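Local coordinates for putative capsular polysaccharide biosynthesis protein (Streptococcus pneumoniae serotype 4, PDB 6EWJ) that is probably a pyridoxal phosphate-dependent sugar aminotransferase of the DegT/DnrJ/EryC1 family, acting in the teichoic acid biosynthesis of the pneumococcus, at residues G80-V85 against T126-V131; D117-E122 against Y144-Q149. All coordinates share one frame; numbering follows the deposited sequence.

Contact 1 of 2, residues G80-V85 against T126-V131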
loop_
_atom_site.group_PDB
_atom_site.type_symbol
_atom_site.label_atom_id
_atom_site.label_comp_id
_atom_site.label_asym_id
_atom_site.label_seq_id
_atom_site.Cartn_x
_atom_site.Cartn_y
_atom_site.Cartn_z
ATOM N N GLY A 80 4.706 15.978 18.405
ATOM C CA GLY A 80 4.753 17.358 18.861
ATOM C C GLY A 80 4.081 18.356 17.931
ATOM O O GLY A 80 3.779 19.459 18.374
ATOM N N ASP A 81 3.834 17.991 16.669
ATOM C CA ASP A 81 3.087 18.841 15.729
ATOM C C ASP A 81 1.578 18.593 15.814
ATOM O O ASP A 81 1.141 17.492 16.137
ATOM C CB ASP A 81 3.506 18.586 14.282
ATOM C CG ASP A 81 4.981 18.849 14.029
ATOM O OD1 ASP A 81 5.514 19.828 14.556
ATOM O OD2 ASP A 81 5.584 18.071 13.282
ATOM N N GLU A 82 0.795 19.634 15.524
ATOM C CA GLU A 82 -0.667 19.563 15.446
ATOM C C GLU A 82 -1.149 19.683 13.998
ATOM O O GLU A 82 -0.538 20.386 13.154
ATOM C CB GLU A 82 -1.300 20.648 16.305
ATOM C CG GLU A 82 -1.086 20.394 17.796
ATOM C CD GLU A 82 -1.559 21.509 18.690
ATOM O OE1 GLU A 82 -1.985 22.587 18.181
ATOM O OE2 GLU A 82 -1.516 21.298 19.924
ATOM N N VAL A 83 -2.171 18.898 13.677
ATOM C CA VAL A 83 -2.802 18.945 12.358
ATOM C C VAL A 83 -4.270 19.122 12.547
ATOM O O VAL A 83 -4.908 18.329 13.225
ATOM C CB VAL A 83 -2.586 17.669 11.512
ATOM C CG1 VAL A 83 -3.255 17.807 10.145
ATOM C CG2 VAL A 83 -1.123 17.385 11.379
ATOM N N ILE A 84 -4.812 20.153 11.926
ATOM C CA ILE A 84 -6.211 20.457 12.079
ATOM C C ILE A 84 -7.047 19.735 11.020
ATOM O O ILE A 84 -6.734 19.777 9.825
ATOM C CB ILE A 84 -6.455 21.983 12.028
ATOM C CG1 ILE A 84 -5.986 22.603 13.341
ATOM C CG2 ILE A 84 -7.909 22.278 11.779
ATOM C CD1 ILE A 84 -5.950 24.107 13.398
ATOM N N VAL A 85 -8.134 19.133 11.466
ATOM C CA VAL A 85 -9.085 18.470 10.604
ATOM C C VAL A 85 -10.511 18.826 11.047
ATOM O O VAL A 85 -10.735 19.092 12.219
ATOM C CB VAL A 85 -8.982 16.946 10.642
ATOM C CG1 VAL A 85 -7.646 16.521 10.107
ATOM C CG2 VAL A 85 -9.167 16.363 12.057
ATOM N N THR A 126 -2.273 26.964 16.966
ATOM C CA THR A 126 -1.236 27.184 17.983
ATOM C C THR A 126 0.146 27.208 17.323
ATOM O O THR A 126 0.274 27.087 16.096
ATOM C CB THR A 126 -1.233 26.074 19.069
ATOM O OG1 THR A 126 -0.699 24.856 18.525
ATOM C CG2 THR A 126 -2.640 25.830 19.634
ATOM N N GLU A 127 1.171 27.376 18.161
ATOM C CA GLU A 127 2.561 27.330 17.722
ATOM C C GLU A 127 2.969 25.957 17.191
ATOM O O GLU A 127 3.922 25.852 16.428
ATOM C CB GLU A 127 3.486 27.767 18.846
ATOM C CG GLU A 127 3.168 29.170 19.334
ATOM C CD GLU A 127 4.360 30.080 19.602
ATOM O OE1 GLU A 127 5.477 29.821 19.085
ATOM O OE2 GLU A 127 4.161 31.099 20.315
ATOM N N LYS A 128 2.229 24.918 17.548
ATOM C CA LYS A 128 2.476 23.572 17.015
ATOM C C LYS A 128 1.772 23.235 15.656
ATOM O O LYS A 128 2.070 22.200 15.056
ATOM C CB LYS A 128 2.057 22.527 18.065
ATOM C CG LYS A 128 2.620 22.722 19.482
ATOM C CD LYS A 128 2.271 21.533 20.363
ATOM C CE LYS A 128 3.276 21.336 21.483
ATOM N NZ LYS A 128 2.742 20.414 22.530
ATOM N N THR A 129 0.812 24.059 15.218
ATOM C CA THR A 129 0.022 23.741 14.042
ATOM C C THR A 129 0.921 23.800 12.817
ATOM O O THR A 129 1.576 24.826 12.572
ATOM C CB THR A 129 -1.175 24.693 13.828
ATOM O OG1 THR A 129 -1.878 24.889 15.053
ATOM C CG2 THR A 129 -2.151 24.090 12.797
ATOM N N LYS A 130 0.980 22.678 12.087
ATOM C CA LYS A 130 1.709 22.579 10.819
ATOM C C LYS A 130 0.845 22.486 9.574
ATOM O O LYS A 130 1.262 22.941 8.486
ATOM C CB LYS A 130 2.646 21.363 10.811
ATOM C CG LYS A 130 3.716 21.338 11.885
ATOM C CD LYS A 130 4.538 22.613 11.959
ATOM C CE LYS A 130 5.710 22.435 12.908
ATOM N NZ LYS A 130 6.535 23.643 12.918
ATOM N N VAL A 131 -0.329 21.877 9.690
ATOM C CA VAL A 131 -1.139 21.525 8.528
ATOM C C VAL A 131 -2.609 21.681 8.859
ATOM O O VAL A 131 -3.038 21.410 9.995
ATOM C CB VAL A 131 -0.887 20.076 8.064
ATOM C CG1 VAL A 131 -1.901 19.624 7.028
ATOM C CG2 VAL A 131 0.506 19.927 7.485
HETATM O O HOH W 1 -3.689 23.233 16.127
#
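Glu82 and Val83 pair in parallel with Thr129 and Val131 where two inner strands of the mixed seven-stranded sheet begin, and the register slips by one residue between the two pairs, a beta bulge. Three backbone bonds establish the pairing: Glu82 N to Lys128 O, Lys130 N to Glu82 O and Ile84 N to Val131 O, each 2.9 Å. The axes of the short segments 82-85 and 129-131 differ by 58° in direction, a strong local twist at the bulge. Val131 N, skipped by the bulge, is buried without a polar partner.

On the face carrying Glu82 and Thr129, the contact is polar. The Glu82 chain is extended beyond CG, which carries its carboxylate across to the turn that precedes the second strand. There Thr126 OG1 donates to Glu82 OE1 over 2.6 Å, coming from above the carboxylate plane. The same hydroxyl accepts from Lys128 N in an ST turn; its chi1 of 73° sets OG1 between backbone N and carbonyl carbon, where it can meet both Glu82 OE1 and Lys128 N. A water joins Glu82 OE1 to Thr129 OG1, so OE1 receives two bonds. Lys128 lays its aliphatic chain against the backbone, with CD 3.2 Å from Gly80 O.

The other face is apolar at Val83 and Val131, whose side chains lie side by side, pointing the same way, with Val83 CG1 3.9 Å from Val131 CG1. Beside the strand pair, the Lys130 chain crosses the Asp81 carboxylate obliquely, its CE 3.1 Å from Asp81 OD1. Asp81 OD2 is bonded to Gly78 N, while the Lys130 ammonium makes a cation-pi contact with Phe158.

Strand 82-86 is flanked in the sheet by 129-132 and 103-107; helix 92-99 packs on Val83, and helix 118-124 covers Ile84.

Contact 2 of 2, residues D117-E122 against Y144-Q149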
loop_
_atom_site.group_PDB
_atom_site.type_symbol
_atom_site.label_atom_id
_atom_site.label_comp_id
_atom_site.label_asym_id
_atom_site.label_seq_id
_atom_site.Cartn_x
_atom_site.Cartn_y
_atom_site.Cartn_z
ATOM N N ASP A 117 -16.121 25.851 10.734
ATOM C CA ASP A 117 -16.321 27.194 11.199
ATOM C C ASP A 117 -14.926 27.801 11.262
ATOM O O ASP A 117 -14.085 27.340 12.014
ATOM C CB ASP A 117 -17.024 27.153 12.573
ATOM C CG ASP A 117 -17.201 28.514 13.204
ATOM O OD1 ASP A 117 -16.313 29.377 13.087
ATOM O OD2 ASP A 117 -18.225 28.697 13.888
ATOM N N TYR A 118 -14.674 28.817 10.423
ATOM C CA TYR A 118 -13.303 29.307 10.216
ATOM C C TYR A 118 -12.837 30.214 11.321
ATOM O O TYR A 118 -11.649 30.482 11.408
ATOM C CB TYR A 118 -13.149 29.955 8.805
ATOM C CG TYR A 118 -13.318 28.930 7.729
ATOM C CD1 TYR A 118 -12.361 27.932 7.559
ATOM C CD2 TYR A 118 -14.453 28.869 6.944
ATOM C CE1 TYR A 118 -12.484 26.959 6.599
ATOM C CE2 TYR A 118 -14.598 27.865 5.980
ATOM C CZ TYR A 118 -13.591 26.884 5.831
ATOM O OH TYR A 118 -13.674 25.845 4.894
ATOM N N ASP A 119 -13.786 30.714 12.121
ATOM C CA ASP A 119 -13.465 31.461 13.324
ATOM C C ASP A 119 -12.927 30.480 14.342
ATOM O O ASP A 119 -11.890 30.743 14.955
ATOM C CB ASP A 119 -14.695 32.165 13.904
ATOM C CG ASP A 119 -15.261 33.226 12.962
ATOM O OD1 ASP A 119 -14.459 33.965 12.335
ATOM O OD2 ASP A 119 -16.506 33.360 12.891
ATOM N N LEU A 120 -13.640 29.368 14.514
ATOM C CA LEU A 120 -13.173 28.323 15.426
ATOM C C LEU A 120 -11.852 27.711 14.930
ATOM O O LEU A 120 -11.014 27.346 15.733
ATOM C CB LEU A 120 -14.237 27.250 15.613
ATOM C CG LEU A 120 -15.525 27.626 16.375
ATOM C CD1 LEU A 120 -16.460 26.432 16.393
ATOM C CD2 LEU A 120 -15.255 28.097 17.801
ATOM N N LEU A 121 -11.669 27.640 13.607
ATOM C CA LEU A 121 -10.365 27.228 13.023
ATOM C C LEU A 121 -9.223 28.143 13.441
ATOM O O LEU A 121 -8.188 27.677 13.932
ATOM C CB LEU A 121 -10.451 27.209 11.511
ATOM C CG LEU A 121 -9.161 26.937 10.710
ATOM C CD1 LEU A 121 -8.585 25.634 11.144
ATOM C CD2 LEU A 121 -9.389 26.901 9.238
ATOM N N GLU A 122 -9.438 29.463 13.298
ATOM C CA GLU A 122 -8.483 30.459 13.817
ATOM C C GLU A 122 -8.128 30.211 15.290
ATOM O O GLU A 122 -6.946 30.208 15.665
ATOM C CB GLU A 122 -9.022 31.904 13.679
ATOM C CG GLU A 122 -8.896 32.467 12.290
ATOM C CD GLU A 122 -9.457 33.863 12.162
ATOM O OE1 GLU A 122 -9.687 34.534 13.182
ATOM O OE2 GLU A 122 -9.658 34.320 11.027
ATOM N N TYR A 144 -11.537 28.541 0.072
ATOM C CA TYR A 144 -10.070 28.678 0.104
ATOM C C TYR A 144 -9.600 30.115 0.321
ATOM O O TYR A 144 -8.600 30.313 0.993
ATOM C CB TYR A 144 -9.387 27.963 -1.064
ATOM C CG TYR A 144 -9.195 26.510 -0.744
ATOM C CD1 TYR A 144 -10.190 25.581 -1.017
ATOM C CD2 TYR A 144 -8.039 26.074 -0.074
ATOM C CE1 TYR A 144 -10.022 24.237 -0.699
ATOM C CE2 TYR A 144 -7.868 24.740 0.268
ATOM C CZ TYR A 144 -8.858 23.832 -0.051
ATOM O OH TYR A 144 -8.717 22.517 0.298
ATOM N N ASP A 145 -10.322 31.118 -0.177
ATOM C CA ASP A 145 -9.949 32.478 0.129
ATOM C C ASP A 145 -9.896 32.711 1.634
ATOM O O ASP A 145 -8.960 33.328 2.113
ATOM C CB ASP A 145 -10.885 33.510 -0.526
ATOM C CG ASP A 145 -10.710 33.573 -2.059
ATOM O OD1 ASP A 145 -9.792 32.949 -2.608
ATOM O OD2 ASP A 145 -11.537 34.266 -2.692
ATOM N N ARG A 146 -10.892 32.226 2.355
ATOM C CA ARG A 146 -10.901 32.367 3.810
ATOM C C ARG A 146 -9.798 31.529 4.474
ATOM O O ARG A 146 -9.050 32.020 5.314
ATOM C CB ARG A 146 -12.250 31.969 4.376
ATOM C CG ARG A 146 -12.373 32.147 5.880
ATOM C CD ARG A 146 -12.159 33.605 6.323
ATOM N NE ARG A 146 -12.013 33.695 7.777
ATOM C CZ ARG A 146 -13.006 33.655 8.661
ATOM N NH1 ARG A 146 -14.268 33.514 8.281
ATOM N NH2 ARG A 146 -12.716 33.737 9.960
ATOM N N LEU A 147 -9.672 30.282 4.064
ATOM C CA LEU A 147 -8.576 29.416 4.603
ATOM C C LEU A 147 -7.183 30.047 4.468
ATOM O O LEU A 147 -6.445 30.106 5.435
ATOM C CB LEU A 147 -8.596 28.053 3.923
ATOM C CG LEU A 147 -9.670 27.126 4.453
ATOM C CD1 LEU A 147 -10.045 26.012 3.466
ATOM C CD2 LEU A 147 -9.139 26.523 5.774
ATOM N N PHE A 148 -6.849 30.552 3.268
ATOM C CA PHE A 148 -5.532 31.208 3.066
ATOM C C PHE A 148 -5.373 32.509 3.883
ATOM O O PHE A 148 -4.274 32.824 4.332
ATOM C CB PHE A 148 -5.224 31.436 1.570
ATOM C CG PHE A 148 -4.692 30.200 0.874
ATOM C CD1 PHE A 148 -3.401 29.748 1.137
ATOM C CD2 PHE A 148 -5.478 29.475 -0.018
ATOM C CE1 PHE A 148 -2.909 28.589 0.533
ATOM C CE2 PHE A 148 -4.972 28.348 -0.661
ATOM C CZ PHE A 148 -3.692 27.884 -0.359
ATOM N N GLN A 149 -6.475 33.222 4.089
ATOM C CA GLN A 149 -6.497 34.428 4.973
ATOM C C GLN A 149 -6.181 34.053 6.424
ATOM O O GLN A 149 -5.386 34.715 7.073
ATOM C CB GLN A 149 -7.868 35.118 4.901
ATOM C CG GLN A 149 -8.145 35.807 3.570
ATOM C CD GLN A 149 -9.603 36.288 3.395
ATOM O OE1 GLN A 149 -10.470 36.029 4.221
ATOM N NE2 GLN A 149 -9.869 36.975 2.286
#
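Helices 118-124 and 144-153 pack next to each other on the sheet of the aminotransferase fold, joined by a salt-bridge network at Arg146 and an apolar cluster around Leu147. Their short segments run nearly parallel, 18° apart, with axes 10.7 Å from one another at closest approach.

Arg146 reaches across from the second helix. With CG anti to the backbone N (chi1 -177°) and a bend at chi2, its chain slides past Tyr118 in the opposite direction, and the guanidinium settles with one face over Tyr118 CB, 3.7 Å from Arg146 CZ. Its edge serves two acids one helical turn apart. Arg146 NH2 donates to Asp119 OD1 over 3.0 Å, with an N-H...O angle of 161°, and to Glu122 OE2 over a longer 3.3 Å. Both oxygens lie near the guanidinium plane, yet each is met from above its own carboxylate plane, so neither pair is a coplanar, two-pronged bridge. The two bonds and the packing over CB should together restrict rotation of the guanidinium. Glu122 OE1 has a long, weak ion pair with Lys153.

Deeper in, Leu147 CD2 touches Tyr118 CE1 obliquely at 3.5 Å and presses equally close on Leu121 CD2, tight for two methyl carbons. The Tyr118 hydroxyl bonds to Glu115. Leu147 CD1 sits over the centre of the Tyr144 ring within its own helix.

Asp117 caps the first helix: its OD1 accepts from Leu120 N at 3.0 Å and, weakly, from Asp119 N. Leu147, Tyr144 and Phe148 also rest on strand 172-177. This layering, neighbouring near-parallel helices packed against a mostly parallel sheet, is typical of the large domain of fold-type I pyridoxal phosphate enzymes.

How the contacts relate
The segments alternate along the chain: helix 118-124 of contact 2 leads into strand 129-132 of contact 1, which is followed by helix 144-153. Contact 1 is a mostly buried strand pair within the sheet, whereas contact 2 joins two helices lying on it and is only partly buried. The layers meet directly where Ile84 CG2 packs 3.5 Å from Leu121 CD1; the centres of the contacts are about 15 Å apart. Backbone bonds dominate contact 1, with polar side chains gathered at its turn. Contact 2 has no backbone bond between its segments and depends on side chains: charged near the surface, apolar toward the sheet.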